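Local coordinates for protein tryptophan halogenase (Shewanella frigidimarina, PDB 2PYX) that probably acts as a flavin (FAD)-dependent halogenase of the tryptophan halogenase family, with monooxygenase-like chemistry, at residues Gln437-Leu440 with Glu441-Tyr445; Pro126-Leu129 with Pro130-Gln134. One frame throughout, in Å; residues are numbered along the deposited sequence.

Interaction 1 of 2, residues Gln437-Leu440 with Glu441-Tyr445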
loop_
_atom_site.group_PDB
_atom_site.type_symbol
_atom_site.label_atom_id
_atom_site.label_comp_id
_atom_site.label_asym_id
_atom_site.label_seq_id
_atom_site.Cartn_x
_atom_site.Cartn_y
_atom_site.Cartn_z
ATOM N N GLN A 437 -9.706 -8.907 -18.485
ATOM C CA GLN A 437 -10.495 -9.925 -19.200
ATOM C C GLN A 437 -9.557 -10.918 -19.905
ATOM O O GLN A 437 -9.810 -12.119 -19.916
ATOM C CB GLN A 437 -11.421 -9.273 -20.215
ATOM C CG GLN A 437 -12.611 -8.521 -19.639
ATOM C CD GLN A 437 -13.565 -7.960 -20.700
ATOM O OE1 GLN A 437 -13.785 -8.581 -21.743
ATOM N NE2 GLN A 437 -14.136 -6.796 -20.432
ATOM N N ALA A 438 -8.490 -10.398 -20.509
ATOM C CA ALA A 438 -7.552 -11.279 -21.211
ATOM C C ALA A 438 -6.893 -12.249 -20.254
ATOM O O ALA A 438 -6.704 -13.444 -20.551
ATOM C CB ALA A 438 -6.518 -10.488 -21.972
HETATM N N MSE A 439 -6.512 -11.748 -19.089
HETATM C CA MSE A 439 -5.876 -12.597 -18.082
HETATM C C MSE A 439 -6.810 -13.654 -17.533
HETATM O O MSE A 439 -6.431 -14.805 -17.341
HETATM C CB MSE A 439 -5.314 -11.772 -16.949
HETATM C CG MSE A 439 -4.082 -10.973 -17.309
HETATM SE SE MSE A 439 -2.550 -12.127 -17.905
HETATM C CE MSE A 439 -2.853 -11.677 -19.216
ATOM N N LEU A 440 -8.042 -13.256 -17.257
ATOM C CA LEU A 440 -9.034 -14.197 -16.732
ATOM C C LEU A 440 -9.274 -15.356 -17.686
ATOM O O LEU A 440 -9.455 -16.485 -17.265
ATOM C CB LEU A 440 -10.346 -13.461 -16.436
ATOM C CG LEU A 440 -10.298 -12.575 -15.190
ATOM C CD1 LEU A 440 -11.537 -11.688 -15.149
ATOM C CD2 LEU A 440 -10.083 -13.370 -13.912
ATOM N N GLU A 441 -9.247 -15.062 -18.980
ATOM C CA GLU A 441 -9.378 -16.097 -19.990
ATOM C C GLU A 441 -8.131 -16.978 -20.010
ATOM O O GLU A 441 -8.240 -18.209 -19.988
ATOM C CB GLU A 441 -9.667 -15.470 -21.349
ATOM C CG GLU A 441 -9.697 -16.432 -22.504
ATOM C CD GLU A 441 -9.819 -15.719 -23.842
ATOM O OE1 GLU A 441 -8.807 -15.150 -24.404
ATOM O OE2 GLU A 441 -10.959 -15.780 -24.355
ATOM N N LEU A 442 -6.942 -16.365 -20.034
ATOM C CA LEU A 442 -5.716 -17.139 -20.049
ATOM C C LEU A 442 -5.589 -18.029 -18.827
ATOM O O LEU A 442 -5.182 -19.196 -18.943
ATOM C CB LEU A 442 -4.521 -16.196 -20.151
ATOM C CG LEU A 442 -3.144 -16.831 -20.224
ATOM C CD1 LEU A 442 -3.059 -17.726 -21.436
ATOM C CD2 LEU A 442 -2.056 -15.770 -20.242
ATOM N N TRP A 443 -5.973 -17.510 -17.654
ATOM C CA TRP A 443 -5.754 -18.228 -16.409
ATOM C C TRP A 443 -6.708 -19.402 -16.238
ATOM O O TRP A 443 -6.467 -20.234 -15.372
ATOM C CB TRP A 443 -5.811 -17.271 -15.231
ATOM C CG TRP A 443 -4.713 -16.281 -15.233
ATOM C CD1 TRP A 443 -3.476 -16.420 -15.824
ATOM C CD2 TRP A 443 -4.696 -15.003 -14.578
ATOM N NE1 TRP A 443 -2.705 -15.305 -15.562
ATOM C CE2 TRP A 443 -3.422 -14.423 -14.809
ATOM C CE3 TRP A 443 -5.638 -14.276 -13.845
ATOM C CZ2 TRP A 443 -3.086 -13.151 -14.332
ATOM C CZ3 TRP A 443 -5.293 -13.010 -13.384
ATOM C CH2 TRP A 443 -4.039 -12.472 -13.639
ATOM N N ARG A 444 -7.760 -19.483 -17.052
ATOM C CA ARG A 444 -8.539 -20.722 -17.096
ATOM C C ARG A 444 -7.679 -21.896 -17.527
ATOM O O ARG A 444 -7.999 -23.039 -17.209
ATOM C CB ARG A 444 -9.700 -20.580 -18.056
ATOM C CG ARG A 444 -10.783 -19.660 -17.619
ATOM C CD ARG A 444 -11.819 -19.513 -18.720
ATOM N NE ARG A 444 -12.495 -20.784 -18.958
ATOM C CZ ARG A 444 -13.255 -21.073 -20.018
ATOM N NH1 ARG A 444 -13.452 -20.187 -20.985
ATOM N NH2 ARG A 444 -13.829 -22.271 -20.100
ATOM N N TYR A 445 -6.610 -21.610 -18.263
ATOM C CA TYR A 445 -5.838 -22.636 -18.955
ATOM C C TYR A 445 -4.416 -22.779 -18.477
ATOM O O TYR A 445 -3.780 -23.813 -18.717
ATOM C CB TYR A 445 -5.883 -22.439 -20.480
ATOM C CG TYR A 445 -7.274 -22.510 -20.994
ATOM C CD1 TYR A 445 -7.908 -23.730 -21.107
ATOM C CD2 TYR A 445 -7.982 -21.359 -21.320
ATOM C CE1 TYR A 445 -9.213 -23.796 -21.541
ATOM C CE2 TYR A 445 -9.275 -21.423 -21.764
ATOM C CZ TYR A 445 -9.880 -22.646 -21.876
ATOM O OH TYR A 445 -11.208 -22.743 -22.327
#
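One face of the Trp443 indole takes both the backbone and the side chain of Met439. Met439 O sits 3.0 Å above the ring plane, displaced toward the rim. On the same face, Met439 CB lies 3.6 Å from the centroid of the six-membered ring. It is almost straight above that ring, a CH-pi contact only 10° off the normal. Residue 439 is selenomethionine in this crystal. Its SE is oblique to the five-membered ring, 4.5 Å from the centroid, and makes a Met-aromatic contact one helical turn along. The Met439 chain bends at chi2 (-61°), which keeps SE close to the indole, on the same side as CB.

Backbone bonds fix the spacing of the two residues. Trp443 N donates to Met439 O at 2.8 Å, so the carbonyl points at the amide, and its oxygen lies above the ring face. Leu442 N to Ala438 O and Glu441 N to Gln437 O continue the i to i+4 pattern. Arg444 N to Leu440 O, at 3.5 Å, is weak.

The contact lies along helix 434-443. Trp443 NE1 is hydrogen-bonded to Asp452, and Trp443 O to Thr476. Leu440 packs on Leu410 and Val413 of the long helix 383-413.

Interaction 2 of 2, residues Pro126-Leu129 with Pro130-Gln134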
loop_
_atom_site.group_PDB
_atom_site.type_symbol
_atom_site.label_atom_id
_atom_site.label_comp_id
_atom_site.label_asym_id
_atom_site.label_seq_id
_atom_site.Cartn_x
_atom_site.Cartn_y
_atom_site.Cartn_z
ATOM N N PRO A 126 1.727 -24.307 -10.335
ATOM C CA PRO A 126 1.123 -25.386 -11.133
ATOM C C PRO A 126 1.286 -26.794 -10.535
ATOM O O PRO A 126 0.480 -27.666 -10.859
ATOM C CB PRO A 126 1.843 -25.288 -12.484
ATOM C CG PRO A 126 3.076 -24.573 -12.190
ATOM C CD PRO A 126 2.748 -23.588 -11.109
ATOM N N TYR A 127 2.307 -26.990 -9.703
ATOM C CA TYR A 127 2.490 -28.266 -8.976
ATOM C C TYR A 127 1.515 -28.441 -7.822
ATOM O O TYR A 127 1.216 -29.573 -7.426
ATOM C CB TYR A 127 3.971 -28.399 -8.528
ATOM C CG TYR A 127 4.881 -28.396 -9.742
ATOM C CD1 TYR A 127 5.186 -29.578 -10.432
ATOM C CD2 TYR A 127 5.365 -27.201 -10.276
ATOM C CE1 TYR A 127 5.949 -29.552 -11.613
ATOM C CE2 TYR A 127 6.145 -27.179 -11.448
ATOM C CZ TYR A 127 6.448 -28.374 -12.096
ATOM O OH TYR A 127 7.199 -28.284 -13.262
ATOM N N TRP A 128 1.039 -27.324 -7.260
ATOM C CA TRP A 128 0.027 -27.368 -6.231
ATOM C C TRP A 128 -1.366 -27.662 -6.809
ATOM O O TRP A 128 -2.194 -28.316 -6.184
ATOM C CB TRP A 128 0.022 -26.053 -5.409
ATOM C CG TRP A 128 -1.267 -25.876 -4.716
ATOM C CD1 TRP A 128 -1.659 -26.453 -3.543
ATOM C CD2 TRP A 128 -2.393 -25.153 -5.196
ATOM N NE1 TRP A 128 -2.927 -26.090 -3.250
ATOM C CE2 TRP A 128 -3.422 -25.313 -4.269
ATOM C CE3 TRP A 128 -2.630 -24.394 -6.352
ATOM C CZ2 TRP A 128 -4.670 -24.725 -4.440
ATOM C CZ3 TRP A 128 -3.850 -23.803 -6.502
ATOM C CH2 TRP A 128 -4.853 -23.967 -5.573
ATOM N N LEU A 129 -1.619 -27.165 -8.014
ATOM C CA LEU A 129 -2.951 -27.148 -8.571
ATOM C C LEU A 129 -3.717 -28.488 -8.484
ATOM O O LEU A 129 -4.905 -28.497 -8.121
ATOM C CB LEU A 129 -2.835 -26.605 -10.002
ATOM C CG LEU A 129 -4.071 -26.089 -10.696
ATOM C CD1 LEU A 129 -4.723 -24.964 -9.923
ATOM C CD2 LEU A 129 -3.679 -25.662 -12.107
ATOM N N PRO A 130 -3.062 -29.623 -8.823
ATOM C CA PRO A 130 -3.800 -30.890 -8.693
ATOM C C PRO A 130 -4.293 -31.200 -7.280
ATOM O O PRO A 130 -5.159 -32.062 -7.114
ATOM C CB PRO A 130 -2.780 -31.954 -9.137
ATOM C CG PRO A 130 -1.761 -31.217 -9.928
ATOM C CD PRO A 130 -1.688 -29.837 -9.310
ATOM N N HIS A 131 -3.769 -30.497 -6.273
ATOM C CA HIS A 131 -4.036 -30.810 -4.858
ATOM C C HIS A 131 -4.955 -29.803 -4.188
ATOM O O HIS A 131 -5.107 -29.803 -2.973
ATOM C CB HIS A 131 -2.695 -30.914 -4.145
ATOM C CG HIS A 131 -1.761 -31.863 -4.821
ATOM N ND1 HIS A 131 -1.963 -33.227 -4.796
ATOM C CD2 HIS A 131 -0.688 -31.652 -5.621
ATOM C CE1 HIS A 131 -1.032 -33.813 -5.530
ATOM N NE2 HIS A 131 -0.246 -32.881 -6.040
ATOM N N ALA A 132 -5.616 -28.984 -5.005
ATOM C CA ALA A 132 -6.399 -27.852 -4.513
ATOM C C ALA A 132 -7.537 -28.213 -3.560
ATOM O O ALA A 132 -7.910 -27.432 -2.693
ATOM C CB ALA A 132 -6.929 -27.045 -5.691
ATOM N N GLU A 133 -8.084 -29.415 -3.714
ATOM C CA GLU A 133 -9.179 -29.860 -2.880
ATOM C C GLU A 133 -8.673 -30.412 -1.568
ATOM O O GLU A 133 -9.470 -30.597 -0.642
ATOM C CB GLU A 133 -10.036 -30.915 -3.598
ATOM C CG GLU A 133 -10.639 -30.430 -4.897
ATOM C CD GLU A 133 -11.466 -29.159 -4.742
ATOM O OE1 GLU A 133 -12.329 -29.108 -3.832
ATOM O OE2 GLU A 133 -11.244 -28.209 -5.530
ATOM N N GLN A 134 -7.366 -30.662 -1.464
ATOM C CA GLN A 134 -6.791 -31.186 -0.231
ATOM C C GLN A 134 -6.062 -30.168 0.646
ATOM O O GLN A 134 -6.001 -30.330 1.860
ATOM C CB GLN A 134 -5.853 -32.339 -0.544
ATOM C CG GLN A 134 -6.601 -33.635 -0.941
ATOM C CD GLN A 134 -7.105 -33.630 -2.379
ATOM O OE1 GLN A 134 -6.375 -33.264 -3.284
ATOM N NE2 GLN A 134 -8.357 -34.021 -2.585
HETATM O O HOH W 1 2.243 -31.847 -7.940
#
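Backbone hydrogen bonds carry the chain from Trp128 to Gln134. His131 N donates to Trp128 O at 2.7 Å, tilted 29° from the carbonyl plane. Ala132 N donates to Leu129 O at 3.2 Å, but from well above the carbonyl plane and not on a lone pair. Gln134 N then bonds to His131 O. All three bonds link a residue to the one three before it. Pro130 has no N-H to offer to Pro126 O, so the helical pattern of four-residue steps is broken there. Its CD meets that oxygen instead, at 3.4 Å.

The apolar part is the indole against Ala132. Trp128 CG is anti to the backbone N (chi1 159°), and this swings the six-membered ring forward to the turn. Trp128 CZ2 comes to 3.5 Å from Ala132 CB, which approaches the ring obliquely. Trp128 NE1 bonds to Val135 O, just past the turn. A leucine here would probably leave Val135 O without its indole donor and open a gap beside the Ala132 methyl.

The polar side-chain part is the His131 ring. Tyr127 O lies at the edge of the ring, near its plane, 3.3 Å from His131 CD2. A water also lies in the ring plane. It donates to Tyr127 O and is hydrogen-bonded to His131 NE2 at 3.3 Å, bridging the two residues.

Around this turn, Trp128 meets the rings of Phe137 and Tyr470, and Tyr127 touches helix 484-507. The motif is a run of turns of type I geometry after helix 125-128, with a proline among them, leading toward helix 137-141.

How the interactions relate
Interactions 1 and 2 are each local, made within one continuous stretch of chain. Their centres are 18 Å apart and their nearest atoms about 7 Å apart, so they do not touch. Interaction 2 comes first in the chain. The two are connected through the loop between helices 462-471 and 484-507. Thr476 OG1 is hydrogen-bonded to Trp443 O, and Leu129 packs on the same residue. Next to it, Gln477 pairs with the backbone of Arg444, and Leu478 touches Leu129. Pro126 in turn touches Thr447, just past segment 441-445. Both lie away from the predicted FAD and tryptophan sites, on the same side of the chain's centre.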